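Insecticidal Delta-Endotoxin Cry8Ea1 (Bacillus Thuringiensis, PDB 3EB7) is toxic to the underground larvae of the beetle Holotrichia parallela and, like other three-domain delta-endotoxins, probably acts by forming pores in midgut cell membranes. Local coordinates at residues 5-10 with 398-403; 14-19 with 33-38; 465-468 with 474-477. All coordinates share one frame; numbering follows the deposited sequence.

Contact 1: residues 5-10 with 398-403; sequences DAVKTA and ELPPET
K8, on helix 2-20, lays the start of its side chain along the ring of P400, in the loop between helices 395-398 and 408-411. Its CB lies 4.2 Å from CG of P400. The first torsion (chi1 -159°) sets CG of K8 anti to the backbone N and carries it to 4.2 Å from P400 CB. Beyond CG the chain leaves: CD, CE and NZ, bent at the last two torsions, lead away from the loop 398-403, and K8, exposed as a residue, also touches L404. Lysine suits this border because its methylenes can line an apolar ring while its charge reaches outward. The ring comes nearer still to the helix backbone, P400 CG standing 3.7 Å from CA of K8.

V7 meets the other end of the proline. Its CG1 branch, anti to the backbone N (chi1 164°), packs 3.9 Å from CD of P400, the two side chains crossing at about a right angle. The same methyl abuts the carbonyl O of E398 at 3.4 Å. V7 also rests on L213 of helix 198-220, and a compact branched residue fits between that helix and the loop. E398 directs its carboxylate elsewhere: its OE2 forms a salt bridge with R209 and accepts a hydrogen bond from the backbone N of D245.

No direct hydrogen bond spans the two segments. Instead, one water donates to the carbonyl O of K8 at 2.8 Å and to that of P401 at 2.7 Å, spending both its protons on two acceptors that could not bond each other. Between 5-10 and 398-403, then, a small van der Waals patch and a water bridge make the contact, and the R209 salt bridge adds an ionic link beside it.

Contact 2: residues 14-19 with 33-38; sequences VGTILG and YSTLID
T16 puts its methyl end against that of T35, the two side chains reaching toward each other tip to tip between helices 2-20 and 26-40: CG2 of T16 is 3.9 Å from CG2 of T35. The hydroxyl oxygen OG1 of T16 lies equally far, 3.9 Å, from the same T35 methyl, which therefore sits against both branches of its partner. The two threonines have nearly the same first torsion, -63° in T16 and -64° in T35. In each, CG2 is anti to the backbone N, while OG1 stays beside that N and turns back to its own helix: T16 OG1 is hydrogen-bonded to the carbonyl O of S12, and T35 OG1 weakly to that of S31, both one helical turn earlier. Threonine suits such a place, since its hydroxyl can be satisfied within the helix and its methyl turned to the neighbour.

One residue further along each helix the contact becomes wholly apolar. I17 and L36 both start off obliquely to the other helix, but their ends converge, CD1 of I17 reaching to 4.3 Å from CD1 of L36. These longer side chains are buried, whereas the threonines remain partly exposed, so the pairing grades from a polar-edged outer side to a greasy inner one. Helix 133-153 closes the inner side, with N141 against I17 and L145 against L36; I17 also touches I218 of helix 198-220.

At the threonines the CA atoms of T16 and T35 are still 8.0 Å apart, a spacing bridged by just two short side chains. The helices belong to the alpha-helical bundle of the toxin's N-terminal domain, which in this family is associated with membrane insertion. With no hydrogen bond or ion pair across it, the contact rests on dispersion and the hydrophobic effect; its hydroxyls turn to their own helices, T35's only weakly.

Contact 3: residues 465-468 with 474-477; sequences NEVG and DPIS
P475 is the wedge of the tight side, its ring set against V467 and G468. CG of P475 lies 4.1 Å from both CB and CG1 of V467, the side chains meeting at about a right angle, while its CD reaches to 3.8 Å from the backbone N of G468. Having no side chain, G468 allows the backbones to close up, its CA only 4.6 Å from that of D474. Y579, on strand 578-588, backs both P475 and V467. Buried N465 crosses the ring obliquely, OD1 4.2 Å from P475 CG, and its ND2 lies 3.6 Å from OG of S477. Its OD1 also accepts from the backbone N of V467 at 3.1 Å (N-H...O 162°), an Asx turn.

The looser side is wet and polar. A water accepts from G468 N and lies 2.6 Å from OD1 of D474 and 3.0 Å from the carbonyl O of N465. K274 lies beside D474 and binds N465 O weakly, which may ease the negative charge of D474 near E466. Proline and valine thus supply a close apolar patch and the Asx turn shapes the loop, while a water links the segments in place of direct hydrogen bonds, sharing its protons among several acceptors.

How the contacts relate
Contacts 1 and 2 both use helix 2-20 and adjoin, OE1 of E402 lying 3.5 Å from CA of G15; contact 3 lies on the opposite side of the chain's centre, centre to centre about 26 Å from contact 1 and about 29 Å from contact 2. All three are partly buried. Contact 2 stays inside the helical bundle, without hydrogen bonds between its segments, and meets mainly through methyl groups. The others involve loops, where a proline meets valine and a water bridges two carbonyls in contact 1, and backbone groups and a carboxylate in contact 3. Contact 1 ties the bundle to the middle region, whereas 465-468 with 474-477 closes a turn within the C-terminal region, R187 of helix 161-191 being hydrogen-bonded to the backbone O of E466.

Contact 1: residues 5-10 with 398-403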
loop_
_atom_site.group_PDB
_atom_site.type_symbol
_atom_site.label_atom_id
_atom_site.label_comp_id
_atom_site.label_asym_id
_atom_site.label_seq_id
_atom_site.Cartn_x
_atom_site.Cartn_y
_atom_site.Cartn_z
ATOM N N ASP A 5 -10.167 12.840 -6.038
ATOM C CA ASP A 5 -9.693 12.693 -7.432
ATOM C C ASP A 5 -8.260 12.152 -7.532
ATOM O O ASP A 5 -8.000 11.204 -8.273
ATOM C CB ASP A 5 -9.755 14.066 -8.103
ATOM C CG ASP A 5 -9.950 13.985 -9.613
ATOM O OD1 ASP A 5 -9.788 12.876 -10.202
ATOM O OD2 ASP A 5 -10.264 15.065 -10.213
ATOM N N ALA A 6 -7.339 12.766 -6.786
ATOM C CA ALA A 6 -5.908 12.373 -6.773
ATOM C C ALA A 6 -5.710 10.942 -6.290
ATOM O O ALA A 6 -4.938 10.191 -6.858
ATOM C CB ALA A 6 -5.100 13.331 -5.950
ATOM N N VAL A 7 -6.452 10.575 -5.262
ATOM C CA VAL A 7 -6.364 9.267 -4.637
ATOM C C VAL A 7 -6.989 8.237 -5.565
ATOM O O VAL A 7 -6.515 7.120 -5.696
ATOM C CB VAL A 7 -7.039 9.307 -3.249
ATOM C CG1 VAL A 7 -7.330 7.909 -2.722
ATOM C CG2 VAL A 7 -6.109 10.038 -2.288
ATOM N N LYS A 8 -8.049 8.661 -6.246
ATOM C CA LYS A 8 -8.683 7.846 -7.248
ATOM C C LYS A 8 -7.665 7.536 -8.343
ATOM O O LYS A 8 -7.505 6.403 -8.736
ATOM C CB LYS A 8 -9.923 8.587 -7.770
ATOM C CG LYS A 8 -10.947 7.726 -8.434
ATOM C CD LYS A 8 -12.016 8.599 -9.075
ATOM C CE LYS A 8 -12.600 7.950 -10.343
ATOM N NZ LYS A 8 -11.941 8.439 -11.591
ATOM N N THR A 9 -6.951 8.552 -8.806
ATOM C CA THR A 9 -5.949 8.404 -9.858
ATOM C C THR A 9 -4.806 7.483 -9.456
ATOM O O THR A 9 -4.434 6.573 -10.200
ATOM C CB THR A 9 -5.370 9.779 -10.232
ATOM O OG1 THR A 9 -6.449 10.616 -10.670
ATOM C CG2 THR A 9 -4.324 9.653 -11.354
ATOM N N ALA A 10 -4.248 7.743 -8.283
ATOM C CA ALA A 10 -3.121 7.008 -7.754
ATOM C C ALA A 10 -3.477 5.544 -7.509
ATOM O O ALA A 10 -2.665 4.657 -7.793
ATOM C CB ALA A 10 -2.641 7.667 -6.464
ATOM N N GLU A 398 -12.427 7.607 0.303
ATOM C CA GLU A 398 -11.034 7.534 0.779
ATOM C C GLU A 398 -10.290 6.356 0.141
ATOM O O GLU A 398 -9.134 6.489 -0.264
ATOM C CB GLU A 398 -11.027 7.469 2.308
ATOM C CG GLU A 398 -11.924 8.545 2.917
ATOM C CD GLU A 398 -11.867 8.634 4.436
ATOM O OE1 GLU A 398 -12.624 9.450 5.032
ATOM O OE2 GLU A 398 -11.053 7.923 5.059
ATOM N N LEU A 399 -11.001 5.241 -0.024
ATOM C CA LEU A 399 -10.506 4.007 -0.656
ATOM C C LEU A 399 -11.309 3.552 -1.918
ATOM O O LEU A 399 -11.999 2.479 -1.907
ATOM C CB LEU A 399 -10.510 2.906 0.416
ATOM C CG LEU A 399 -9.575 3.166 1.595
ATOM C CD1 LEU A 399 -9.697 2.080 2.613
ATOM C CD2 LEU A 399 -8.111 3.306 1.137
ATOM N N PRO A 400 -11.206 4.337 -3.026
ATOM C CA PRO A 400 -12.030 4.057 -4.214
ATOM C C PRO A 400 -11.661 2.772 -4.908
ATOM O O PRO A 400 -10.577 2.239 -4.683
ATOM C CB PRO A 400 -11.755 5.264 -5.152
ATOM C CG PRO A 400 -10.391 5.726 -4.774
ATOM C CD PRO A 400 -10.351 5.530 -3.233
ATOM N N PRO A 401 -12.560 2.257 -5.759
ATOM C CA PRO A 401 -12.188 1.140 -6.638
ATOM C C PRO A 401 -11.086 1.550 -7.639
ATOM O O PRO A 401 -10.823 2.749 -7.821
ATOM C CB PRO A 401 -13.510 0.799 -7.357
ATOM C CG PRO A 401 -14.556 1.362 -6.532
ATOM C CD PRO A 401 -13.976 2.619 -5.918
ATOM N N GLU A 402 -10.460 0.552 -8.256
ATOM C CA GLU A 402 -9.338 0.757 -9.149
ATOM C C GLU A 402 -9.796 1.251 -10.524
ATOM O O GLU A 402 -8.976 1.672 -11.352
ATOM C CB GLU A 402 -8.531 -0.556 -9.301
ATOM C CG GLU A 402 -7.671 -0.847 -8.074
ATOM C CD GLU A 402 -6.891 -2.163 -8.147
ATOM O OE1 GLU A 402 -6.840 -2.775 -9.250
ATOM O OE2 GLU A 402 -6.324 -2.573 -7.086
ATOM N N THR A 403 -11.105 1.177 -10.748
ATOM C CA THR A 403 -11.744 1.610 -11.989
ATOM C C THR A 403 -13.240 1.842 -11.731
ATOM O O THR A 403 -13.806 1.325 -10.748
ATOM C CB THR A 403 -11.573 0.542 -13.105
ATOM O OG1 THR A 403 -12.058 1.058 -14.343
ATOM C CG2 THR A 403 -12.361 -0.732 -12.794
HETATM O O HOH W 1 -9.585 4.621 -9.347
#

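Contact 2: residues 14-19 with 33-38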
loop_
_atom_site.group_PDB
_atom_site.type_symbol
_atom_site.label_atom_id
_atom_site.label_comp_id
_atom_site.label_asym_id
_atom_site.label_seq_id
_atom_site.Cartn_x
_atom_site.Cartn_y
_atom_site.Cartn_z
ATOM N N VAL A 14 -1.705 2.370 -9.551
ATOM C CA VAL A 14 -1.033 1.199 -8.957
ATOM C C VAL A 14 -1.709 -0.121 -9.297
ATOM O O VAL A 14 -1.040 -1.125 -9.490
ATOM C CB VAL A 14 -0.669 1.290 -7.435
ATOM C CG1 VAL A 14 -0.106 2.624 -7.077
ATOM C CG2 VAL A 14 -1.809 0.947 -6.589
ATOM N N GLY A 15 -3.030 -0.110 -9.408
ATOM C CA GLY A 15 -3.742 -1.285 -9.859
ATOM C C GLY A 15 -3.405 -1.715 -11.271
ATOM O O GLY A 15 -3.292 -2.902 -11.563
ATOM N N THR A 16 -3.240 -0.757 -12.160
ATOM C CA THR A 16 -2.916 -1.084 -13.542
ATOM C C THR A 16 -1.510 -1.672 -13.666
ATOM O O THR A 16 -1.308 -2.686 -14.322
ATOM C CB THR A 16 -2.964 0.163 -14.429
ATOM O OG1 THR A 16 -4.289 0.669 -14.428
ATOM C CG2 THR A 16 -2.599 -0.203 -15.859
ATOM N N ILE A 17 -0.537 -0.992 -13.073
ATOM C CA ILE A 17 0.851 -1.456 -13.072
ATOM C C ILE A 17 1.019 -2.832 -12.371
ATOM O O ILE A 17 1.755 -3.692 -12.858
ATOM C CB ILE A 17 1.788 -0.386 -12.483
ATOM C CG1 ILE A 17 1.859 0.806 -13.449
ATOM C CG2 ILE A 17 3.157 -0.956 -12.214
ATOM C CD1 ILE A 17 2.072 2.147 -12.731
ATOM N N LEU A 18 0.313 -3.040 -11.268
ATOM C CA LEU A 18 0.405 -4.292 -10.551
ATOM C C LEU A 18 -0.001 -5.451 -11.470
ATOM O O LEU A 18 0.543 -6.549 -11.360
ATOM C CB LEU A 18 -0.482 -4.225 -9.293
ATOM C CG LEU A 18 -0.015 -4.562 -7.865
ATOM C CD1 LEU A 18 1.466 -4.518 -7.631
ATOM C CD2 LEU A 18 -0.741 -3.674 -6.856
ATOM N N GLY A 19 -0.929 -5.201 -12.398
ATOM C CA GLY A 19 -1.403 -6.214 -13.356
ATOM C C GLY A 19 -0.424 -6.529 -14.478
ATOM O O GLY A 19 -0.525 -7.593 -15.125
ATOM N N TYR A 33 0.910 1.844 -21.521
ATOM C CA TYR A 33 1.142 3.260 -21.869
ATOM C C TYR A 33 -0.123 3.960 -22.332
ATOM O O TYR A 33 -0.366 5.126 -22.001
ATOM C CB TYR A 33 2.211 3.406 -22.965
ATOM C CG TYR A 33 3.608 3.464 -22.422
ATOM C CD1 TYR A 33 4.552 2.474 -22.719
ATOM C CD2 TYR A 33 3.982 4.489 -21.579
ATOM C CE1 TYR A 33 5.845 2.515 -22.191
ATOM C CE2 TYR A 33 5.263 4.548 -21.049
ATOM C CZ TYR A 33 6.188 3.557 -21.353
ATOM O OH TYR A 33 7.441 3.680 -20.804
ATOM N N SER A 34 -0.922 3.241 -23.112
ATOM C CA SER A 34 -2.225 3.748 -23.517
ATOM C C SER A 34 -3.133 4.131 -22.308
ATOM O O SER A 34 -3.717 5.222 -22.255
ATOM C CB SER A 34 -2.916 2.723 -24.398
ATOM O OG SER A 34 -4.107 3.322 -24.842
ATOM N N THR A 35 -3.222 3.223 -21.345
ATOM C CA THR A 35 -3.933 3.457 -20.097
ATOM C C THR A 35 -3.284 4.579 -19.289
ATOM O O THR A 35 -3.984 5.490 -18.883
ATOM C CB THR A 35 -4.074 2.144 -19.290
ATOM O OG1 THR A 35 -4.873 1.238 -20.048
ATOM C CG2 THR A 35 -4.727 2.360 -17.965
ATOM N N LEU A 36 -1.966 4.531 -19.087
ATOM C CA LEU A 36 -1.253 5.556 -18.296
ATOM C C LEU A 36 -1.432 6.961 -18.848
ATOM O O LEU A 36 -1.733 7.892 -18.098
ATOM C CB LEU A 36 0.232 5.254 -18.229
ATOM C CG LEU A 36 0.897 4.448 -17.090
ATOM C CD1 LEU A 36 -0.052 3.532 -16.254
ATOM C CD2 LEU A 36 2.061 3.652 -17.704
ATOM N N ILE A 37 -1.247 7.102 -20.163
ATOM C CA ILE A 37 -1.464 8.372 -20.866
ATOM C C ILE A 37 -2.909 8.888 -20.770
ATOM O O ILE A 37 -3.110 10.076 -20.578
ATOM C CB ILE A 37 -0.994 8.284 -22.310
ATOM C CG1 ILE A 37 0.540 8.093 -22.318
ATOM C CG2 ILE A 37 -1.423 9.528 -23.115
ATOM C CD1 ILE A 37 1.188 7.963 -23.715
ATOM N N ASP A 38 -3.903 8.004 -20.862
ATOM C CA ASP A 38 -5.296 8.395 -20.664
ATOM C C ASP A 38 -5.586 8.945 -19.287
ATOM O O ASP A 38 -6.391 9.870 -19.163
ATOM C CB ASP A 38 -6.250 7.227 -20.890
ATOM C CG ASP A 38 -6.678 7.094 -22.325
ATOM O OD1 ASP A 38 -7.690 6.374 -22.540
ATOM O OD2 ASP A 38 -6.023 7.682 -23.237
#

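Contact 3: residues 465-468 with 474-477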
loop_
_atom_site.group_PDB
_atom_site.type_symbol
_atom_site.label_atom_id
_atom_site.label_comp_id
_atom_site.label_asym_id
_atom_site.label_seq_id
_atom_site.Cartn_x
_atom_site.Cartn_y
_atom_site.Cartn_z
ATOM N N ASN A 465 9.068 0.053 14.318
ATOM C CA ASN A 465 9.895 0.858 13.432
ATOM C C ASN A 465 9.063 1.054 12.142
ATOM O O ASN A 465 8.066 0.349 11.946
ATOM C CB ASN A 465 11.237 0.141 13.153
ATOM C CG ASN A 465 11.069 -1.166 12.365
ATOM O OD1 ASN A 465 10.488 -1.186 11.275
ATOM N ND2 ASN A 465 11.580 -2.263 12.917
ATOM N N GLU A 466 9.456 1.986 11.271
ATOM C CA GLU A 466 8.761 2.203 9.989
ATOM C C GLU A 466 9.650 1.899 8.778
ATOM O O GLU A 466 9.606 2.600 7.761
ATOM C CB GLU A 466 8.209 3.633 9.897
ATOM C CG GLU A 466 7.304 4.059 11.079
ATOM C CD GLU A 466 6.035 3.235 11.153
ATOM O OE1 GLU A 466 5.651 2.636 10.116
ATOM O OE2 GLU A 466 5.405 3.178 12.234
ATOM N N VAL A 467 10.464 0.854 8.902
ATOM C CA VAL A 467 11.306 0.380 7.817
ATOM C C VAL A 467 10.452 -0.053 6.608
ATOM O O VAL A 467 10.893 0.028 5.458
ATOM C CB VAL A 467 12.281 -0.751 8.304
ATOM C CG1 VAL A 467 12.965 -1.483 7.110
ATOM C CG2 VAL A 467 13.345 -0.164 9.259
ATOM N N GLY A 468 9.218 -0.460 6.885
ATOM C CA GLY A 468 8.280 -0.879 5.866
ATOM C C GLY A 468 7.779 0.231 4.965
ATOM O O GLY A 468 7.132 -0.052 3.974
ATOM N N ASP A 474 5.281 -4.223 6.903
ATOM C CA ASP A 474 6.287 -4.420 7.931
ATOM C C ASP A 474 7.263 -5.593 7.696
ATOM O O ASP A 474 6.863 -6.705 7.328
ATOM C CB ASP A 474 5.607 -4.610 9.276
ATOM C CG ASP A 474 4.880 -3.353 9.758
ATOM O OD1 ASP A 474 5.352 -2.211 9.472
ATOM O OD2 ASP A 474 3.830 -3.526 10.430
ATOM N N PRO A 475 8.555 -5.356 7.915
ATOM C CA PRO A 475 9.501 -6.483 7.909
ATOM C C PRO A 475 9.404 -7.235 9.262
ATOM O O PRO A 475 8.806 -6.707 10.207
ATOM C CB PRO A 475 10.852 -5.778 7.851
ATOM C CG PRO A 475 10.611 -4.461 8.656
ATOM C CD PRO A 475 9.201 -4.056 8.224
ATOM N N ILE A 476 10.020 -8.420 9.368
ATOM C CA ILE A 476 10.245 -9.051 10.676
ATOM C C ILE A 476 11.716 -8.791 11.052
ATOM O O ILE A 476 12.582 -8.930 10.212
ATOM C CB ILE A 476 9.855 -10.595 10.707
ATOM C CG1 ILE A 476 8.376 -10.838 10.336
ATOM C CG2 ILE A 476 10.128 -11.247 12.068
ATOM C CD1 ILE A 476 7.427 -9.988 11.061
ATOM N N SER A 477 11.976 -8.406 12.301
ATOM C CA SER A 477 13.328 -8.021 12.785
ATOM C C SER A 477 13.937 -9.048 13.743
ATOM O O SER A 477 13.221 -9.643 14.531
ATOM C CB SER A 477 13.273 -6.673 13.530
ATOM O OG SER A 477 12.590 -5.699 12.746
HETATM O O HOH W 2 7.743 -1.224 9.381
#